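Local coordinates for Hydrogenase/urease maturation factor HypB (Helicobacter pylori, PDB 4LPS), which is a low-activity GTPase required for nickel insertion into [NiFe] hydrogenase and for urease maturation, at residues N153-S158 with P170-C175. Numbering follows the deposited sequence.
Sequences NIVLLS and PTMFMC
Val155 sits between Met172 and Phe173 and touches both. Its CG1 approaches the Phe173 ring obliquely, 4.3 Å from the centroid and 30° off the ring normal, an off-centre CH-pi contact displaced toward the CE1 side; the same methyl also comes near Met172 CG. The other methyl, CG2, meets only Met172 within the two segments, packing against its CG, its carbonyl O and the thioether, with Val155 CG2 3.8 Å from Met172 SD; the Met172 chain, bent at chi2 and chi3, brings its sulfur to this methyl, and the two side chains cross at a slant. With CG1 anti to the backbone N (chi1 -180°), Val155 turns CG1 chiefly to the ring and CG2 to the methionine. Leu157 meets the same ring from a different side: its CB approaches the edge, near the ring plane, 4.0 Å from Phe173 CZ. The ring is therefore contacted by residues two apart on one side of the strand.

At the other end the link is partly polar. Asn153 CB rests 3.7 Å from Cys175 O, and a water accepts from Asn153 ND2 at 2.8 Å and lies within donating distance of Cys175 O, although it has more acceptors in reach than protons. The Asn153 amide is also fixed from its far end, where OD1 is hydrogen-bonded to Asn50 ND2 on strand 47-52, so both ends of this buried amide have partners.

The helix runs at 129° to the strand, their axes 9.0 Å apart, as an apolar helix-on-sheet layer of the P-loop GTPase fold. Strand 152-158 lies inside the parallel sheet, between 47-52 and 178-182. Phe173 also touches Val179 of strand 178-182 and Met201 of helix 194-204, whereas Met172 and Cys175 reach Met52 of strand 47-52, seating the short helix across three neighbouring strands and against helix 194-204.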
ATOM      1  N   ASN A 153       4.976   1.981   4.391  1.00 15.27           N
ATOM      2  CA  ASN A 153       3.588   1.646   4.644  1.00 11.26           C
ATOM      3  C   ASN A 153       2.739   2.864   4.317  1.00 12.37           C
ATOM      4  O   ASN A 153       2.873   3.917   4.941  1.00 15.01           O
ATOM      5  CB  ASN A 153       3.394   1.202   6.093  1.00 11.06           C
ATOM      6  CG  ASN A 153       4.315   0.063   6.476  1.00 11.14           C
ATOM      7  OD1 ASN A 153       4.038  -1.102   6.183  1.00 11.83           O
ATOM      8  ND2 ASN A 153       5.426   0.393   7.124  1.00 11.75           N
ATOM      9  N   ILE A 154       1.882   2.723   3.316  1.00 10.72           N
ATOM     10  CA  ILE A 154       1.122   3.854   2.806  1.00 11.76           C
ATOM     11  C   ILE A 154      -0.378   3.632   2.979  1.00 13.23           C
ATOM     12  O   ILE A 154      -0.905   2.568   2.646  1.00  9.86           O
ATOM     13  CB  ILE A 154       1.465   4.114   1.331  1.00 11.01           C
ATOM     14  CG1 ILE A 154       2.960   4.429   1.206  1.00 17.98           C
ATOM     15  CG2 ILE A 154       0.625   5.256   0.777  1.00 11.12           C
ATOM     16  CD1 ILE A 154       3.500   4.383  -0.212  1.00 12.02           C
ATOM     17  N   VAL A 155      -1.050   4.643   3.521  1.00 12.54           N
ATOM     18  CA  VAL A 155      -2.468   4.550   3.842  1.00 11.99           C
ATOM     19  C   VAL A 155      -3.330   5.426   2.931  1.00 14.87           C
ATOM     20  O   VAL A 155      -3.055   6.612   2.753  1.00 10.64           O
ATOM     21  CB  VAL A 155      -2.730   4.945   5.310  1.00 10.47           C
ATOM     22  CG1 VAL A 155      -4.208   4.836   5.635  1.00 10.27           C
ATOM     23  CG2 VAL A 155      -1.917   4.060   6.249  1.00 10.53           C
ATOM     24  N   LEU A 156      -4.367   4.829   2.348  1.00 12.75           N
ATOM     25  CA  LEU A 156      -5.343   5.588   1.575  1.00 10.02           C
ATOM     26  C   LEU A 156      -6.536   5.968   2.435  1.00 11.82           C
ATOM     27  O   LEU A 156      -7.063   5.146   3.188  1.00 11.73           O
ATOM     28  CB  LEU A 156      -5.828   4.802   0.350  1.00  9.54           C
ATOM     29  CG  LEU A 156      -4.923   4.665  -0.877  1.00 11.43           C
ATOM     30  CD1 LEU A 156      -3.754   3.718  -0.635  1.00 12.17           C
ATOM     31  CD2 LEU A 156      -5.745   4.199  -2.070  1.00 11.76           C
ATOM     32  N   LEU A 157      -6.932   7.231   2.347  1.00 11.84           N
ATOM     33  CA  LEU A 157      -8.203   7.679   2.900  1.00 12.21           C
ATOM     34  C   LEU A 157      -9.020   8.258   1.755  1.00 15.07           C
ATOM     35  O   LEU A 157      -8.643   9.276   1.173  1.00 15.14           O
ATOM     36  CB  LEU A 157      -7.998   8.722   4.003  1.00 11.01           C
ATOM     37  CG  LEU A 157      -9.265   9.418   4.509  1.00 13.26           C
ATOM     38  CD1 LEU A 157     -10.256   8.402   5.051  1.00 17.50           C
ATOM     39  CD2 LEU A 157      -8.940  10.468   5.566  1.00 15.13           C
ATOM     40  N   SER A 158     -10.131   7.608   1.423  1.00 11.53           N
ATOM     41  CA  SER A 158     -10.929   8.057   0.293  1.00 11.22           C
ATOM     42  C   SER A 158     -11.892   9.139   0.744  1.00 10.63           C
ATOM     43  O   SER A 158     -12.364   9.128   1.884  1.00 12.01           O
ATOM     44  CB  SER A 158     -11.683   6.892  -0.354  1.00 10.99           C
ATOM     45  OG  SER A 158     -12.904   6.627   0.303  1.00 13.48           O
ATOM     46  N   PRO A 170      -6.272   6.497  14.662  1.00 15.16           N
ATOM     47  CA  PRO A 170      -4.948   7.108  14.812  1.00 15.63           C
ATOM     48  C   PRO A 170      -3.786   6.128  14.663  1.00 20.05           C
ATOM     49  O   PRO A 170      -2.745   6.529  14.143  1.00 20.93           O
ATOM     50  CB  PRO A 170      -4.991   7.690  16.232  1.00 17.06           C
ATOM     51  CG  PRO A 170      -5.998   6.869  16.948  1.00 17.18           C
ATOM     52  CD  PRO A 170      -7.039   6.552  15.920  1.00 16.24           C
ATOM     53  N   THR A 171      -3.953   4.880  15.099  1.00 18.37           N
ATOM     54  CA  THR A 171      -2.855   3.915  15.050  1.00 21.83           C
ATOM     55  C   THR A 171      -2.508   3.549  13.609  1.00 16.54           C
ATOM     56  O   THR A 171      -1.337   3.368  13.272  1.00 18.75           O
ATOM     57  CB  THR A 171      -3.190   2.629  15.847  1.00 27.68           C
ATOM     58  OG1 THR A 171      -3.387   2.956  17.230  1.00 31.49           O
ATOM     59  CG2 THR A 171      -2.069   1.609  15.739  1.00 23.05           C
ATOM     60  N   MET A 172      -3.517   3.461  12.749  1.00 15.59           N
ATOM     61  CA  MET A 172      -3.255   3.213  11.336  1.00 18.01           C
ATOM     62  C   MET A 172      -2.493   4.369  10.693  1.00 20.27           C
ATOM     63  O   MET A 172      -1.509   4.157   9.986  1.00 18.89           O
ATOM     64  CB  MET A 172      -4.557   2.955  10.577  1.00 11.33           C
ATOM     65  CG  MET A 172      -4.364   2.796   9.076  1.00 10.66           C
ATOM     66  SD  MET A 172      -3.342   1.388   8.580  1.00 10.71           S
ATOM     67  CE  MET A 172      -4.462   0.025   8.889  1.00  9.89           C
ATOM     68  N   PHE A 173      -2.953   5.590  10.929  1.00 12.68           N
ATOM     69  CA  PHE A 173      -2.351   6.753  10.289  1.00 15.54           C
ATOM     70  C   PHE A 173      -0.980   7.117  10.875  1.00 16.95           C
ATOM     71  O   PHE A 173      -0.177   7.767  10.207  1.00 16.49           O
ATOM     72  CB  PHE A 173      -3.306   7.945  10.365  1.00 14.89           C
ATOM     73  CG  PHE A 173      -4.467   7.841   9.415  1.00 12.79           C
ATOM     74  CD1 PHE A 173      -4.319   8.207   8.085  1.00 12.41           C
ATOM     75  CD2 PHE A 173      -5.694   7.349   9.838  1.00 12.63           C
ATOM     76  CE1 PHE A 173      -5.380   8.107   7.196  1.00 11.98           C
ATOM     77  CE2 PHE A 173      -6.759   7.246   8.956  1.00 12.23           C
ATOM     78  CZ  PHE A 173      -6.602   7.623   7.635  1.00 11.73           C
ATOM     79  N   MET A 174      -0.717   6.709  12.115  1.00 16.84           N
ATOM     80  CA  MET A 174       0.605   6.909  12.710  1.00 19.33           C
ATOM     81  C   MET A 174       1.669   5.960  12.140  1.00 15.68           C
ATOM     82  O   MET A 174       2.863   6.186  12.329  1.00 23.03           O
ATOM     83  CB  MET A 174       0.545   6.775  14.236  1.00 20.88           C
ATOM     84  CG  MET A 174       0.126   8.061  14.945  1.00 26.24           C
ATOM     85  SD  MET A 174       0.071   7.922  16.745  1.00 59.46           S
ATOM     86  CE  MET A 174      -1.250   6.733  16.973  1.00 54.24           C
ATOM     87  N   CYS A 175       1.254   4.897  11.455  1.00 13.49           N
ATOM     88  CA  CYS A 175       2.233   3.996  10.850  1.00 17.23           C
ATOM     89  C   CYS A 175       2.512   4.356   9.392  1.00 15.70           C
ATOM     90  O   CYS A 175       3.352   3.732   8.740  1.00 20.07           O
ATOM     91  CB  CYS A 175       1.766   2.541  10.953  1.00 23.16           C
ATOM     92  SG  CYS A 175       0.632   1.985   9.677  1.00 38.62           S
TER
HETATM   93  O   HOH W   1       5.969   2.884   8.319  1.00 28.47           O